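Local coordinates for putative branched chain amino acid ABC transporter, periplasmic amino acid-binding protein (Brucella ovis, PDB 4XFK), which probably serves as the periplasmic substrate-binding component of an ABC transport system for branched-chain and related amino acids, at residues 244-248 / 249-253. The protein carries 1 engineered substitution. Numbering follows the deposited sequence.
Sequences SFLDQ and PGNIG
N251, in the first turn of helix 251-255, reaches back to L246 and ties its amide to the preceding loop. N251 ND2 donates to L246 O at 3.1 Å, with 150° at the hydrogen. That oxygen lies near the amide plane of N251, while ND2 stands above the carbonyl plane of L246. A chi1 of -75° sets CG of N251 opposite the carbonyl carbon. Water 1 accepts from N251 ND2 at 3.0 Å and donates to F245 O and Q248 OE1, so L246 O and this water both hold the buried nitrogen. Q248, extended from a CG anti to its backbone N (chi1 177°), also offers OE1 to the backbone N of S222. Water 3 joins Q248 NE2 to P249 O. Q248 O takes a long, weak bond from N251 N at 3.4 Å. L246 CD1 packs on N251 CB at 3.7 Å, and L246 CD2 meets I252 CD1 at 4.1 Å. The type I turn F245-Q248 leads from strand 240-243 through P249 and the N-cap G250 into the short helix, a beta-alpha connection of the periplasmic binding protein fold. Helix 223-235 packs against L246 and N251, strand 373-380 against L246 and I252, and helix 26-44 touches Q248 and P249.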
ATOM      1  N   SER A 244       5.773  -7.560   3.492  1.00  6.26           N
ATOM      2  CA  SER A 244       4.651  -6.668   3.267  1.00  6.93           C
ATOM      3  C   SER A 244       3.801  -7.095   2.079  1.00  6.55           C
ATOM      4  O   SER A 244       2.616  -6.776   2.049  1.00  6.66           O
ATOM      5  CB  SER A 244       5.155  -5.239   3.040  1.00  7.74           C
ATOM      6  OG  SER A 244       6.255  -5.213   2.138  1.00  7.44           O
ATOM      7  N   PHE A 245       4.391  -7.816   1.119  1.00  5.74           N
ATOM      8  CA  PHE A 245       3.743  -7.990  -0.191  1.00  6.04           C
ATOM      9  C   PHE A 245       3.662  -9.429  -0.690  1.00  6.11           C
ATOM     10  O   PHE A 245       3.437  -9.652  -1.884  1.00  6.63           O
ATOM     11  CB  PHE A 245       4.435  -7.134  -1.263  1.00  6.19           C
ATOM     12  CG  PHE A 245       4.479  -5.662  -0.935  1.00  6.31           C
ATOM     13  CD1 PHE A 245       3.338  -4.984  -0.526  1.00  6.79           C
ATOM     14  CD2 PHE A 245       5.668  -4.959  -1.035  1.00  6.23           C
ATOM     15  CE1 PHE A 245       3.395  -3.627  -0.208  1.00  7.45           C
ATOM     16  CE2 PHE A 245       5.729  -3.611  -0.733  1.00  6.92           C
ATOM     17  CZ  PHE A 245       4.588  -2.937  -0.319  1.00  7.33           C
ATOM     18  N   LEU A 246       3.786 -10.414   0.199  1.00  5.88           N
ATOM     19  CA  LEU A 246       3.769 -11.798  -0.272  1.00  6.11           C
ATOM     20  C   LEU A 246       2.444 -12.199  -0.919  1.00  7.14           C
ATOM     21  O   LEU A 246       2.424 -13.105  -1.754  1.00  8.02           O
ATOM     22  CB  LEU A 246       4.120 -12.773   0.850  1.00  7.21           C
ATOM     23  CG  LEU A 246       4.422 -14.206   0.411  1.00  9.22           C
ATOM     24  CD1 LEU A 246       5.639 -14.273  -0.500  1.00 10.56           C
ATOM     25  CD2 LEU A 246       4.605 -15.099   1.620  1.00  9.45           C
ATOM     26  N   ASP A 247       1.344 -11.527  -0.571  1.00  7.10           N
ATOM     27  CA  ASP A 247       0.045 -11.906  -1.140  1.00  6.72           C
ATOM     28  C   ASP A 247      -0.206 -11.321  -2.538  1.00  6.64           C
ATOM     29  O   ASP A 247      -1.288 -11.488  -3.089  1.00  8.16           O
ATOM     30  CB  ASP A 247      -1.120 -11.616  -0.180  1.00  7.65           C
ATOM     31  CG  ASP A 247      -1.289 -10.146   0.115  1.00  8.52           C
ATOM     32  OD1 ASP A 247      -0.292  -9.409   0.032  1.00  9.87           O
ATOM     33  OD2 ASP A 247      -2.421  -9.730   0.433  1.00  9.91           O
ATOM     34  N   GLN A 248       0.791 -10.670  -3.131  1.00  6.89           N
ATOM     35  CA  GLN A 248       0.709 -10.375  -4.554  1.00  7.73           C
ATOM     36  C   GLN A 248       0.500 -11.679  -5.310  1.00  8.00           C
ATOM     37  O   GLN A 248       1.198 -12.654  -5.062  1.00  8.42           O
ATOM     38  CB  GLN A 248       1.981  -9.695  -5.066  1.00  7.24           C
ATOM     39  CG  GLN A 248       1.914  -9.465  -6.578  1.00  7.62           C
ATOM     40  CD  GLN A 248       3.035  -8.609  -7.129  1.00  8.67           C
ATOM     41  OE1 GLN A 248       4.030  -8.350  -6.455  1.00 10.35           O
ATOM     42  NE2 GLN A 248       2.864  -8.143  -8.362  1.00 10.74           N
ATOM     43  N   PRO A 249      -0.458 -11.701  -6.245  1.00  8.64           N
ATOM     44  CA  PRO A 249      -0.682 -12.936  -7.007  1.00 10.32           C
ATOM     45  C   PRO A 249       0.595 -13.458  -7.657  1.00 10.68           C
ATOM     46  O   PRO A 249       1.358 -12.673  -8.238  1.00 11.05           O
ATOM     47  CB  PRO A 249      -1.703 -12.503  -8.057  1.00 12.59           C
ATOM     48  CG  PRO A 249      -2.487 -11.425  -7.364  1.00 11.85           C
ATOM     49  CD  PRO A 249      -1.463 -10.666  -6.557  1.00  9.93           C
ATOM     50  N   GLY A 250       0.830 -14.763  -7.511  1.00 10.34           N
ATOM     51  CA  GLY A 250       1.969 -15.438  -8.111  1.00 10.38           C
ATOM     52  C   GLY A 250       3.013 -15.974  -7.133  1.00  9.68           C
ATOM     53  O   GLY A 250       3.687 -16.969  -7.420  1.00 10.26           O
ATOM     54  N   ASN A 251       3.176 -15.311  -5.989  1.00  8.88           N
ATOM     55  CA  ASN A 251       4.226 -15.693  -5.045  1.00  9.69           C
ATOM     56  C   ASN A 251       4.063 -17.074  -4.419  1.00 10.13           C
ATOM     57  O   ASN A 251       5.045 -17.799  -4.251  1.00 10.75           O
ATOM     58  CB  ASN A 251       4.336 -14.669  -3.924  1.00  8.40           C
ATOM     59  CG  ASN A 251       5.011 -13.408  -4.357  1.00 10.27           C
ATOM     60  OD1 ASN A 251       6.049 -13.443  -5.013  1.00 15.83           O
ATOM     61  ND2 ASN A 251       4.448 -12.278  -3.971  1.00  9.69           N
ATOM     62  N   ILE A 252       2.837 -17.434  -4.051  1.00 10.19           N
ATOM     63  CA  ILE A 252       2.604 -18.716  -3.394  1.00 10.31           C
ATOM     64  C   ILE A 252       2.784 -19.878  -4.369  1.00 11.64           C
ATOM     65  O   ILE A 252       3.364 -20.904  -4.009  1.00 12.74           O
ATOM     66  CB  ILE A 252       1.242 -18.743  -2.673  1.00  9.84           C
ATOM     67  CG1 ILE A 252       1.199 -17.622  -1.634  1.00 10.49           C
ATOM     68  CG2 ILE A 252       0.992 -20.111  -2.031  1.00 11.94           C
ATOM     69  CD1 ILE A 252       2.411 -17.586  -0.724  1.00 11.57           C
ATOM     70  N   GLY A 253       2.335 -19.704  -5.608  1.00 10.74           N
ATOM     71  CA  GLY A 253       2.621 -20.682  -6.640  1.00 11.26           C
ATOM     72  C   GLY A 253       4.123 -20.880  -6.797  1.00 11.32           C
ATOM     73  O   GLY A 253       4.610 -22.010  -6.856  1.00 12.74           O
TER
HETATM   74  O   HOH W   1       5.166  -9.421  -4.176  1.00  8.60           O
HETATM   75  O   HOH W   2       0.240 -15.154  -4.049  1.00 15.04           O
HETATM   76  O   HOH W   3       0.639 -10.056  -9.615  0.62 15.97           O